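Local coordinates for lumazine protein (Photobacterium kishitanii, PDB 3A3G) that acts as an antenna that holds a fluorescent lumazine derivative and probably shifts the bioluminescence of luciferase to shorter wavelength, at residues Ile26-Asp31 with Asp57-Asp62; Met42-Cys47 with Asn79-Glu84; Thr69-Glu74 with Lys103-Val108. All blocks are in the same frame, centred on the assembly; numbering follows the deposited sequence.

Interaction 1: residues Ile26-Asp31 with Asp57-Asp62; sequences ITFPKD and DVVYFD. With DLZ (1-deoxy-1-(6,7-dimethyl-2,4-dioxo-3,4-dihydropteridin-8(2H)-yl)-D-ribitol), chain C.
Phe28, one residue beyond the end of its strand, swings its ring back over Val59 instead of turning away with the loop. The methyl CG2 of Val59 sits 3.7 Å from the centroid of the Phe28 ring and only 14° off its normal, a CH-pi contact over one face. CG of Phe28 lies beside its backbone N (chi1 -89°), which brings the ring across the valine at about a right angle. At its far end, CZ of Phe28 reaches the edge of the Phe61 ring, 3.9 Å from CE2 of Phe61. Ile26 adds its CD1 to the same group, 4.0 Å from CD2 of Phe61, so the four apolar side chains gather on the side of the sheet that carries Ile26 and Val59.

Beneath them the backbones pair antiparallel. Ile26 and Val59 exchange two hydrogen bonds, and the N-H of Phe28 bonds to Asp57 O at 2.9 Å, carrying the pairing one residue into the loop. Thr27 and Val58 form the non-hydrogen-bonded pair and point to the other face. There CG2 of Thr27 rests against the Asp57 carboxylate, while a water joins Thr27 OG1 to Asp57 OD1, donating to the latter at 2.6 Å. At the opposite end of 57-62, the backbone O of Asp62 accepts a hydrogen bond from N3-H of the lumazine (N3 to O 2.7 Å, 173° at hydrogen), and the Asp62 carboxylate is salt-bridged to Arg23.

Strand 58-63 runs between strands 22-27 and 47-55 in the six-stranded barrel. The aromatic side packs inside it: Phe61 meets Leu49 and Val51, Phe28 meets Leu83, Ile26 reaches Val44, and Leu33 of helix 30-33 closes against Phe28 and Val59.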
loop_
_atom_site.group_PDB
_atom_site.type_symbol
_atom_site.label_atom_id
_atom_site.label_comp_id
_atom_site.label_asym_id
_atom_site.label_seq_id
_atom_site.Cartn_x
_atom_site.Cartn_y
_atom_site.Cartn_z
ATOM N N ILE A 26 11.808 -8.558 -1.679
ATOM C CA ILE A 26 11.739 -7.122 -1.813
ATOM C C ILE A 26 12.993 -6.539 -1.184
ATOM O O ILE A 26 13.264 -6.792 -0.025
ATOM C CB ILE A 26 10.425 -6.567 -1.134
ATOM C CG1 ILE A 26 9.173 -7.219 -1.772
ATOM C CG2 ILE A 26 10.352 -5.041 -1.324
ATOM C CD1 ILE A 26 7.825 -6.944 -1.057
ATOM N N THR A 27 13.766 -5.761 -1.937
ATOM C CA THR A 27 14.856 -4.988 -1.299
ATOM C C THR A 27 14.363 -3.877 -0.363
ATOM O O THR A 27 13.654 -2.965 -0.787
ATOM C CB THR A 27 15.801 -4.346 -2.371
ATOM O OG1 THR A 27 16.257 -5.365 -3.247
ATOM C CG2 THR A 27 17.043 -3.669 -1.704
ATOM N N PHE A 28 14.780 -3.928 0.898
ATOM C CA PHE A 28 14.359 -2.977 1.941
ATOM C C PHE A 28 15.445 -1.954 2.212
ATOM O O PHE A 28 16.634 -2.281 2.146
ATOM C CB PHE A 28 14.084 -3.709 3.284
ATOM C CG PHE A 28 12.657 -4.216 3.455
ATOM C CD1 PHE A 28 11.931 -4.694 2.369
ATOM C CD2 PHE A 28 12.072 -4.247 4.740
ATOM C CE1 PHE A 28 10.630 -5.176 2.563
ATOM C CE2 PHE A 28 10.801 -4.698 4.941
ATOM C CZ PHE A 28 10.066 -5.176 3.881
ATOM N N PRO A 29 15.048 -0.724 2.569
ATOM C CA PRO A 29 16.030 0.238 2.984
ATOM C C PRO A 29 16.591 -0.130 4.374
ATOM O O PRO A 29 15.941 -0.830 5.159
ATOM C CB PRO A 29 15.240 1.557 2.992
ATOM C CG PRO A 29 13.882 1.158 3.271
ATOM C CD PRO A 29 13.696 -0.153 2.576
ATOM N N LYS A 30 17.829 0.276 4.642
ATOM C CA LYS A 30 18.537 -0.191 5.854
ATOM C C LYS A 30 17.737 -0.012 7.161
ATOM O O LYS A 30 17.667 -0.926 7.987
ATOM C CB LYS A 30 19.892 0.538 5.987
ATOM C CG LYS A 30 20.642 0.214 7.298
ATOM C CD LYS A 30 21.720 -0.852 7.077
ATOM C CE LYS A 30 21.135 -2.296 7.007
ATOM N NZ LYS A 30 22.038 -3.425 7.441
ATOM N N ASP A 31 17.114 1.148 7.335
ATOM C CA ASP A 31 16.433 1.457 8.584
ATOM C C ASP A 31 15.205 0.565 8.856
ATOM O O ASP A 31 14.882 0.254 10.041
ATOM C CB ASP A 31 16.056 2.945 8.648
ATOM C CG ASP A 31 14.967 3.332 7.647
ATOM O OD1 ASP A 31 15.015 2.922 6.442
ATOM O OD2 ASP A 31 14.050 4.079 8.075
ATOM N N ASP A 57 19.774 -7.701 2.309
ATOM C CA ASP A 57 18.684 -6.712 2.258
ATOM C C ASP A 57 17.364 -7.119 1.545
ATOM O O ASP A 57 16.486 -6.277 1.345
ATOM C CB ASP A 57 19.201 -5.339 1.809
ATOM C CG ASP A 57 19.656 -5.316 0.342
ATOM O OD1 ASP A 57 19.426 -6.299 -0.407
ATOM O OD2 ASP A 57 20.216 -4.268 -0.046
ATOM N N VAL A 58 17.230 -8.401 1.193
ATOM C CA VAL A 58 16.044 -8.889 0.485
ATOM C C VAL A 58 15.114 -9.595 1.500
ATOM O O VAL A 58 15.477 -10.601 2.087
ATOM C CB VAL A 58 16.382 -9.832 -0.690
ATOM C CG1 VAL A 58 15.107 -10.125 -1.509
ATOM C CG2 VAL A 58 17.437 -9.185 -1.583
ATOM N N VAL A 59 13.905 -9.050 1.668
ATOM C CA VAL A 59 12.930 -9.560 2.610
ATOM C C VAL A 59 11.846 -10.210 1.779
ATOM O O VAL A 59 11.305 -9.587 0.870
ATOM C CB VAL A 59 12.368 -8.399 3.459
ATOM C CG1 VAL A 59 11.260 -8.882 4.415
ATOM C CG2 VAL A 59 13.526 -7.688 4.254
ATOM N N TYR A 60 11.523 -11.444 2.117
ATOM C CA TYR A 60 10.603 -12.253 1.336
ATOM C C TYR A 60 9.262 -12.434 1.998
ATOM O O TYR A 60 9.200 -12.636 3.198
ATOM C CB TYR A 60 11.178 -13.644 1.147
ATOM C CG TYR A 60 12.395 -13.696 0.260
ATOM C CD1 TYR A 60 12.270 -14.014 -1.101
ATOM C CD2 TYR A 60 13.655 -13.428 0.767
ATOM C CE1 TYR A 60 13.392 -14.059 -1.929
ATOM C CE2 TYR A 60 14.795 -13.503 -0.058
ATOM C CZ TYR A 60 14.625 -13.818 -1.405
ATOM O OH TYR A 60 15.727 -13.884 -2.239
ATOM N N PHE A 61 8.199 -12.417 1.182
ATOM C CA PHE A 61 6.846 -12.667 1.668
ATOM C C PHE A 61 6.174 -13.644 0.748
ATOM O O PHE A 61 6.374 -13.588 -0.455
ATOM C CB PHE A 61 6.007 -11.381 1.667
ATOM C CG PHE A 61 6.556 -10.287 2.518
ATOM C CD1 PHE A 61 6.073 -10.092 3.788
ATOM C CD2 PHE A 61 7.515 -9.408 2.027
ATOM C CE1 PHE A 61 6.552 -9.053 4.606
ATOM C CE2 PHE A 61 8.017 -8.365 2.835
ATOM C CZ PHE A 61 7.526 -8.181 4.104
ATOM N N ASP A 62 5.325 -14.515 1.311
ATOM C CA ASP A 62 4.447 -15.336 0.514
ATOM C C ASP A 62 3.072 -14.722 0.449
ATOM O O ASP A 62 2.442 -14.481 1.486
ATOM C CB ASP A 62 4.341 -16.748 1.103
ATOM C CG ASP A 62 5.527 -17.577 0.770
ATOM O OD1 ASP A 62 6.113 -17.328 -0.321
ATOM O OD2 ASP A 62 5.871 -18.463 1.583
HETATM C C7 DLZ C . -3.179 -11.190 7.871
HETATM C C7A DLZ C . -2.182 -11.701 7.039
HETATM C C5A DLZ C . -0.917 -11.946 7.581
HETATM C C6 DLZ C . -0.655 -11.622 8.926
HETATM N N5 DLZ C . 0.076 -12.521 6.760
HETATM C C4A DLZ C . -0.162 -12.814 5.385
HETATM C C4 DLZ C . 0.811 -13.318 4.495
HETATM O O4 DLZ C . 1.982 -13.553 4.799
HETATM N N3 DLZ C . 0.467 -13.620 3.188
HETATM C C2 DLZ C . -0.806 -13.399 2.735
HETATM O O2 DLZ C . -1.120 -13.653 1.578
HETATM N N1 DLZ C . -1.744 -12.880 3.580
HETATM C C8 DLZ C . -1.436 -12.571 4.885
HETATM N N8 DLZ C . -2.443 -12.061 5.678
HETATM C "C1'" DLZ C . -3.773 -11.862 5.042
HETATM C "C2'" DLZ C . -3.845 -10.599 4.155
HETATM O "O2'" DLZ C . -3.519 -9.405 4.904
HETATM C "C3'" DLZ C . -5.289 -10.461 3.671
HETATM O "O3'" DLZ C . -5.556 -11.667 2.989
HETATM C "C4'" DLZ C . -5.505 -9.316 2.696
HETATM O "O4'" DLZ C . -5.357 -8.021 3.312
HETATM C "C5'" DLZ C . -6.920 -9.397 2.108
HETATM O "O5'" DLZ C . -6.916 -8.521 0.979
HETATM O O HOH W 1 19.032 -6.242 -3.021
#

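Interaction 2: residues Met42-Cys47 with Asn79-Glu84; sequences MLVNGC and NKVNLE. With DLZ (1-deoxy-1-(6,7-dimethyl-2,4-dioxo-3,4-dihydropteridin-8(2H)-yl)-D-ribitol), chain C.
Asn45 grips strand 80-84 with both its backbone and its side chain, and this is the tight part of the contact. Its N-H bonds to Asn82 O at 2.7 Å. In return, OD1 of Asn45 accepts the Asn82 N-H at 2.8 Å, although this donor stands 42° above the plane of the amide. With CG beside the backbone N (chi1 -76°), the Asn45 amide lies across Val81 at about a right angle, its ND2 against CG1 of that valine. Asn168 ND2 also donates to OD1, so two donors grip this oxygen. Next to it Val44 CG1 and Val81 CG2 meet at 3.7 Å on the inner face of the sheet. Farther along, Leu43 and Glu84 form a hydrogen-bonded antiparallel pair, and the bent end of Met42 lays CE 3.9 Å from Leu83 CB.

Beyond these direct bonds the contact is looser and partly bridged by water. One water accepts from Asn45 ND2 and donates to Lys80 O, filling the step beyond the last direct bond. A second accepts from Gly46 N at 2.9 Å and gives only a weak bond to Asn82 O. Lys80 starts its side chain away from 42-47 and is partly exposed. The carboxylate of Glu84 is held elsewhere, by the backbone N-H groups of Lys3 and Gly4.

Val44 and Cys47 exchange two backbone hydrogen bonds across a type I' turn, with Asn45 and Gly46 in its two positive-phi positions, the Asn-Gly pair well known from two-residue beta hairpins. That hairpin links strands 41-44 and 47-55 of the closed antiparallel barrel of a lumazine-binding domain, and it delivers Cys47 to the ligand site, where SG lies 3.6 Å from O4' of the ribityl chain.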
loop_
_atom_site.group_PDB
_atom_site.type_symbol
_atom_site.label_atom_id
_atom_site.label_comp_id
_atom_site.label_asym_id
_atom_site.label_seq_id
_atom_site.Cartn_x
_atom_site.Cartn_y
_atom_site.Cartn_z
ATOM N N MET A 42 3.854 -6.931 8.853
ATOM C CA MET A 42 3.954 -5.525 8.578
ATOM C C MET A 42 3.119 -5.277 7.342
ATOM O O MET A 42 2.579 -6.222 6.764
ATOM C CB MET A 42 5.433 -5.174 8.324
ATOM C CG MET A 42 6.048 -5.875 7.072
ATOM S SD MET A 42 7.712 -5.280 6.750
ATOM C CE MET A 42 7.336 -3.670 6.061
ATOM N N LEU A 43 3.019 -4.017 6.938
ATOM C CA LEU A 43 2.211 -3.660 5.766
ATOM C C LEU A 43 3.102 -3.438 4.551
ATOM O O LEU A 43 4.109 -2.716 4.596
ATOM C CB LEU A 43 1.330 -2.420 5.986
ATOM C CG LEU A 43 0.247 -2.363 7.076
ATOM C CD1 LEU A 43 -0.697 -1.176 6.852
ATOM C CD2 LEU A 43 -0.564 -3.657 7.176
ATOM N N VAL A 44 2.727 -4.080 3.466
ATOM C CA VAL A 44 3.391 -3.874 2.211
ATOM C C VAL A 44 2.309 -3.409 1.246
ATOM O O VAL A 44 1.345 -4.160 0.977
ATOM C CB VAL A 44 3.994 -5.187 1.672
ATOM C CG1 VAL A 44 4.741 -4.932 0.312
ATOM C CG2 VAL A 44 4.969 -5.791 2.706
ATOM N N ASN A 45 2.463 -2.219 0.662
ATOM C CA ASN A 45 1.312 -1.615 -0.078
ATOM C C ASN A 45 0.007 -1.715 0.687
ATOM O O ASN A 45 -1.054 -1.979 0.103
ATOM C CB ASN A 45 1.133 -2.214 -1.472
ATOM C CG ASN A 45 2.164 -1.691 -2.493
ATOM O OD1 ASN A 45 2.777 -0.639 -2.305
ATOM N ND2 ASN A 45 2.351 -2.447 -3.576
ATOM N N GLY A 46 0.064 -1.489 1.998
ATOM C CA GLY A 46 -1.140 -1.492 2.860
ATOM C C GLY A 46 -1.619 -2.867 3.257
ATOM O O GLY A 46 -2.593 -3.002 3.991
ATOM N N CYS A 47 -0.959 -3.912 2.749
ATOM C CA CYS A 47 -1.456 -5.271 2.989
ATOM C C CYS A 47 -0.623 -5.936 4.066
ATOM O O CYS A 47 0.613 -5.996 3.971
ATOM C CB CYS A 47 -1.423 -6.120 1.686
ATOM S SG CYS A 47 -2.068 -7.812 1.868
ATOM N N ASN A 79 9.330 -2.902 -9.329
ATOM C CA ASN A 79 8.247 -2.045 -8.874
ATOM C C ASN A 79 8.527 -1.658 -7.407
ATOM O O ASN A 79 9.142 -2.424 -6.645
ATOM C CB ASN A 79 6.834 -2.683 -8.969
ATOM C CG ASN A 79 6.300 -2.840 -10.398
ATOM O OD1 ASN A 79 6.794 -2.245 -11.394
ATOM N ND2 ASN A 79 5.241 -3.623 -10.507
ATOM N N LYS A 80 8.035 -0.483 -7.034
ATOM C CA LYS A 80 8.226 0.103 -5.697
ATOM C C LYS A 80 6.996 -0.144 -4.847
ATOM O O LYS A 80 5.860 0.133 -5.288
ATOM C CB LYS A 80 8.455 1.583 -5.881
ATOM C CG LYS A 80 8.491 2.416 -4.681
ATOM C CD LYS A 80 9.289 3.693 -5.012
ATOM C CE LYS A 80 8.469 4.953 -4.787
ATOM N NZ LYS A 80 7.755 5.426 -6.073
ATOM N N VAL A 81 7.199 -0.673 -3.640
ATOM C CA VAL A 81 6.058 -1.019 -2.792
ATOM C C VAL A 81 6.146 -0.134 -1.552
ATOM O O VAL A 81 7.234 0.250 -1.157
ATOM C CB VAL A 81 5.995 -2.528 -2.369
ATOM C CG1 VAL A 81 5.816 -3.432 -3.618
ATOM C CG2 VAL A 81 7.289 -2.991 -1.585
ATOM N N ASN A 82 5.024 0.181 -0.924
ATOM C CA ASN A 82 5.097 0.984 0.328
ATOM C C ASN A 82 5.319 0.092 1.528
ATOM O O ASN A 82 4.703 -0.972 1.617
ATOM C CB ASN A 82 3.809 1.777 0.536
ATOM C CG ASN A 82 3.589 2.837 -0.539
ATOM O OD1 ASN A 82 4.551 3.421 -1.074
ATOM N ND2 ASN A 82 2.327 3.129 -0.816
ATOM N N LEU A 83 6.167 0.527 2.464
ATOM C CA LEU A 83 6.455 -0.290 3.631
ATOM C C LEU A 83 6.065 0.412 4.942
ATOM O O LEU A 83 6.376 1.602 5.130
ATOM C CB LEU A 83 7.960 -0.636 3.686
ATOM C CG LEU A 83 8.523 -1.330 2.440
ATOM C CD1 LEU A 83 10.063 -1.467 2.572
ATOM C CD2 LEU A 83 7.883 -2.738 2.148
ATOM N N GLU A 84 5.455 -0.319 5.867
ATOM C CA GLU A 84 5.189 0.219 7.219
ATOM C C GLU A 84 5.249 -0.877 8.261
ATOM O O GLU A 84 4.498 -1.875 8.187
ATOM C CB GLU A 84 3.810 0.877 7.326
ATOM C CG GLU A 84 3.503 1.426 8.780
ATOM C CD GLU A 84 2.159 2.174 8.906
ATOM O OE1 GLU A 84 1.326 2.096 7.986
ATOM O OE2 GLU A 84 1.962 2.840 9.957
HETATM C C7 DLZ C . -3.179 -11.190 7.871
HETATM C C7A DLZ C . -2.182 -11.701 7.039
HETATM C C5A DLZ C . -0.917 -11.946 7.581
HETATM C C6 DLZ C . -0.655 -11.622 8.926
HETATM N N5 DLZ C . 0.076 -12.521 6.760
HETATM C C4A DLZ C . -0.162 -12.814 5.385
HETATM C C4 DLZ C . 0.811 -13.318 4.495
HETATM O O4 DLZ C . 1.982 -13.553 4.799
HETATM N N3 DLZ C . 0.467 -13.620 3.188
HETATM C C2 DLZ C . -0.806 -13.399 2.735
HETATM O O2 DLZ C . -1.120 -13.653 1.578
HETATM N N1 DLZ C . -1.744 -12.880 3.580
HETATM C C8 DLZ C . -1.436 -12.571 4.885
HETATM N N8 DLZ C . -2.443 -12.061 5.678
HETATM C "C1'" DLZ C . -3.773 -11.862 5.042
HETATM C "C2'" DLZ C . -3.845 -10.599 4.155
HETATM O "O2'" DLZ C . -3.519 -9.405 4.904
HETATM C "C3'" DLZ C . -5.289 -10.461 3.671
HETATM O "O3'" DLZ C . -5.556 -11.667 2.989
HETATM C "C4'" DLZ C . -5.505 -9.316 2.696
HETATM O "O4'" DLZ C . -5.357 -8.021 3.312
HETATM C "C5'" DLZ C . -6.920 -9.397 2.108
HETATM O "O5'" DLZ C . -6.916 -8.521 0.979
HETATM O O HOH W 2 3.659 -1.548 -6.032
HETATM O O HOH W 3 2.230 -0.153 3.331
#

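Interaction 3: residues Thr69-Glu74 with Lys103-Val108. With DLZ (1-deoxy-1-(6,7-dimethyl-2,4-dioxo-3,4-dihydropteridin-8(2H)-yl)-D-ribitol), chain C.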
loop_
_atom_site.group_PDB
_atom_site.type_symbol
_atom_site.label_atom_id
_atom_site.label_comp_id
_atom_site.label_asym_id
_atom_site.label_seq_id
_atom_site.Cartn_x
_atom_site.Cartn_y
_atom_site.Cartn_z
ATOM N N THR A 69 -7.286 -10.456 -3.781
ATOM C CA THR A 69 -7.891 -9.205 -3.349
ATOM C C THR A 69 -6.897 -8.042 -3.289
ATOM O O THR A 69 -7.206 -7.009 -2.692
ATOM C CB THR A 69 -8.561 -9.371 -1.949
ATOM O OG1 THR A 69 -7.642 -9.970 -1.014
ATOM C CG2 THR A 69 -9.776 -10.310 -2.037
ATOM N N THR A 70 -5.718 -8.230 -3.895
ATOM C CA THR A 70 -4.614 -7.263 -3.859
ATOM C C THR A 70 -3.936 -7.190 -5.232
ATOM O O THR A 70 -4.211 -8.008 -6.115
ATOM C CB THR A 70 -3.553 -7.605 -2.804
ATOM O OG1 THR A 70 -2.967 -8.878 -3.089
ATOM C CG2 THR A 70 -4.135 -7.589 -1.376
ATOM N N THR A 71 -3.036 -6.234 -5.414
ATOM C CA THR A 71 -2.361 -6.064 -6.712
ATOM C C THR A 71 -1.119 -6.944 -6.891
ATOM O O THR A 71 -0.568 -6.972 -7.966
ATOM C CB THR A 71 -1.909 -4.609 -6.886
ATOM O OG1 THR A 71 -1.074 -4.262 -5.774
ATOM C CG2 THR A 71 -3.119 -3.670 -6.947
ATOM N N PHE A 72 -0.691 -7.671 -5.851
ATOM C CA PHE A 72 0.587 -8.373 -5.895
ATOM C C PHE A 72 0.742 -9.298 -7.108
ATOM O O PHE A 72 1.820 -9.296 -7.709
ATOM C CB PHE A 72 0.903 -9.165 -4.614
ATOM C CG PHE A 72 1.138 -8.300 -3.408
ATOM C CD1 PHE A 72 2.397 -7.757 -3.151
ATOM C CD2 PHE A 72 0.103 -8.066 -2.517
ATOM C CE1 PHE A 72 2.599 -6.948 -1.974
ATOM C CE2 PHE A 72 0.274 -7.251 -1.348
ATOM C CZ PHE A 72 1.538 -6.689 -1.084
ATOM N N ARG A 73 -0.311 -10.038 -7.461
ATOM C CA ARG A 73 -0.276 -11.008 -8.565
ATOM C C ARG A 73 0.200 -10.389 -9.883
ATOM O O ARG A 73 0.801 -11.061 -10.705
ATOM C CB ARG A 73 -1.676 -11.648 -8.711
ATOM C CG ARG A 73 -1.786 -12.843 -9.629
ATOM C CD ARG A 73 -3.172 -13.542 -9.474
ATOM N NE ARG A 73 -4.268 -12.579 -9.327
ATOM C CZ ARG A 73 -5.440 -12.860 -8.748
ATOM N NH1 ARG A 73 -5.666 -14.076 -8.258
ATOM N NH2 ARG A 73 -6.388 -11.930 -8.663
ATOM N N GLU A 74 -0.056 -9.097 -10.060
ATOM C CA GLU A 74 0.320 -8.362 -11.275
ATOM C C GLU A 74 1.527 -7.414 -11.157
ATOM O O GLU A 74 1.902 -6.759 -12.115
ATOM C CB GLU A 74 -0.897 -7.600 -11.816
ATOM C CG GLU A 74 -2.100 -8.529 -12.008
ATOM C CD GLU A 74 -3.164 -8.016 -13.006
ATOM O OE1 GLU A 74 -4.256 -8.646 -13.085
ATOM O OE2 GLU A 74 -2.917 -7.002 -13.707
ATOM N N LYS A 103 -9.517 -4.539 1.226
ATOM C CA LYS A 103 -10.902 -4.862 0.895
ATOM C C LYS A 103 -10.951 -5.272 -0.545
ATOM O O LYS A 103 -11.743 -6.148 -0.921
ATOM C CB LYS A 103 -11.807 -3.661 1.120
ATOM C CG LYS A 103 -11.678 -3.085 2.502
ATOM C CD LYS A 103 -11.936 -4.133 3.634
ATOM C CE LYS A 103 -11.862 -3.448 4.988
ATOM N NZ LYS A 103 -11.339 -4.291 6.096
ATOM N N GLY A 104 -10.079 -4.673 -1.351
ATOM C CA GLY A 104 -9.989 -5.086 -2.743
ATOM C C GLY A 104 -9.194 -4.146 -3.585
ATOM O O GLY A 104 -8.651 -3.169 -3.083
ATOM N N VAL A 105 -9.099 -4.477 -4.873
ATOM C CA VAL A 105 -8.352 -3.670 -5.855
ATOM C C VAL A 105 -9.275 -2.623 -6.530
ATOM O O VAL A 105 -10.402 -2.926 -6.875
ATOM C CB VAL A 105 -7.650 -4.582 -6.950
ATOM C CG1 VAL A 105 -7.081 -3.773 -8.051
ATOM C CG2 VAL A 105 -6.567 -5.383 -6.337
ATOM N N ALA A 106 -8.777 -1.385 -6.666
ATOM C CA ALA A 106 -9.435 -0.361 -7.460
ATOM C C ALA A 106 -8.424 0.218 -8.447
ATOM O O ALA A 106 -7.253 -0.177 -8.452
ATOM C CB ALA A 106 -10.055 0.748 -6.546
ATOM N N THR A 107 -8.881 1.160 -9.275
ATOM C CA THR A 107 -8.077 1.656 -10.389
ATOM C C THR A 107 -8.067 3.184 -10.449
ATOM O O THR A 107 -9.113 3.856 -10.298
ATOM C CB THR A 107 -8.560 1.040 -11.736
ATOM O OG1 THR A 107 -8.629 -0.401 -11.628
ATOM C CG2 THR A 107 -7.639 1.441 -12.902
ATOM N N VAL A 108 -6.878 3.727 -10.651
ATOM C CA VAL A 108 -6.702 5.166 -10.860
ATOM C C VAL A 108 -7.421 5.627 -12.153
ATOM O O VAL A 108 -7.094 5.176 -13.255
ATOM C CB VAL A 108 -5.211 5.560 -10.855
ATOM C CG1 VAL A 108 -5.043 7.045 -11.163
ATOM C CG2 VAL A 108 -4.591 5.245 -9.460
HETATM C C7 DLZ C . -3.179 -11.190 7.871
HETATM C C7A DLZ C . -2.182 -11.701 7.039
HETATM C C5A DLZ C . -0.917 -11.946 7.581
HETATM C C6 DLZ C . -0.655 -11.622 8.926
HETATM N N5 DLZ C . 0.076 -12.521 6.760
HETATM C C4A DLZ C . -0.162 -12.814 5.385
HETATM C C4 DLZ C . 0.811 -13.318 4.495
HETATM O O4 DLZ C . 1.982 -13.553 4.799
HETATM N N3 DLZ C . 0.467 -13.620 3.188
HETATM C C2 DLZ C . -0.806 -13.399 2.735
HETATM O O2 DLZ C . -1.120 -13.653 1.578
HETATM N N1 DLZ C . -1.744 -12.880 3.580
HETATM C C8 DLZ C . -1.436 -12.571 4.885
HETATM N N8 DLZ C . -2.443 -12.061 5.678
HETATM C "C1'" DLZ C . -3.773 -11.862 5.042
HETATM C "C2'" DLZ C . -3.845 -10.599 4.155
HETATM O "O2'" DLZ C . -3.519 -9.405 4.904
HETATM C "C3'" DLZ C . -5.289 -10.461 3.671
HETATM O "O3'" DLZ C . -5.556 -11.667 2.989
HETATM C "C4'" DLZ C . -5.505 -9.316 2.696
HETATM O "O4'" DLZ C . -5.357 -8.021 3.312
HETATM C "C5'" DLZ C . -6.920 -9.397 2.108
HETATM O "O5'" DLZ C . -6.916 -8.521 0.979
#
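Thr69 sets its carbonyl oxygen against the bare alpha carbon of Gly104, a CA-H...O contact of 3.4 Å between Thr69 O and Gly104 CA. Its hydroxyl faces the ligand: OG1 sits between the backbone N and the carbonyl carbon (chi1 51°) and lies 2.6 Å from O5' of the ribityl chain, close enough for a hydrogen bond, though Ala66 O competes weakly for the same proton. Thr70 follows, offering its peptide group rather than its side chain; CG2 of Val105 presses on Thr70 C at 3.4 Å, while Thr70 OG1 is tied back to Ala66 O. At Thr71 the two side chains cross obliquely and Thr71 CG2 comes to 3.9 Å from Val105 CG2; CG1 of Val105 adds a longer contact to the same methyl, one valine spanning two residues. No hydrogen bond joins 69-74 to 103-108 directly. Beyond Thr71 the chain turns into the short 3-10 segment, with Glu74 N bonded to Thr71 O.

The contact brings the loop between strands 58-63 and 80-84 of the first lumazine-binding domain onto strand 104-114 of the second. Strand 177-182 flanks it: Asn179 OD1 accepts from Thr71 N, and Lys103 with Gly104 forms a classic beta bulge opposite Val180.

How the interactions relate
Interactions 1 and 2 are two parts of one barrel wall, their centres about 11 Å apart, and they meet in its interior: Phe28 CE2 lies 3.6 Å from Met42 SD, and Ile26 CG2 is 3.7 Å from Val81 CG2. Interaction 3 sits about 13 Å, centre to centre, from interaction 2, joined to it by Phe72, whose CZ approaches Val44 O at 3.3 Å and whose CE2 packs on Cys47 CB. The centres of interactions 1 and 3 are about 21 Å apart and their nearest atoms about 5 Å, without touching. The lumazine connects all three, with the backbone O of Asp62 bonded to N3 of the ring system, Cys47 near the ribityl chain, and Thr69 at its terminal hydroxyl.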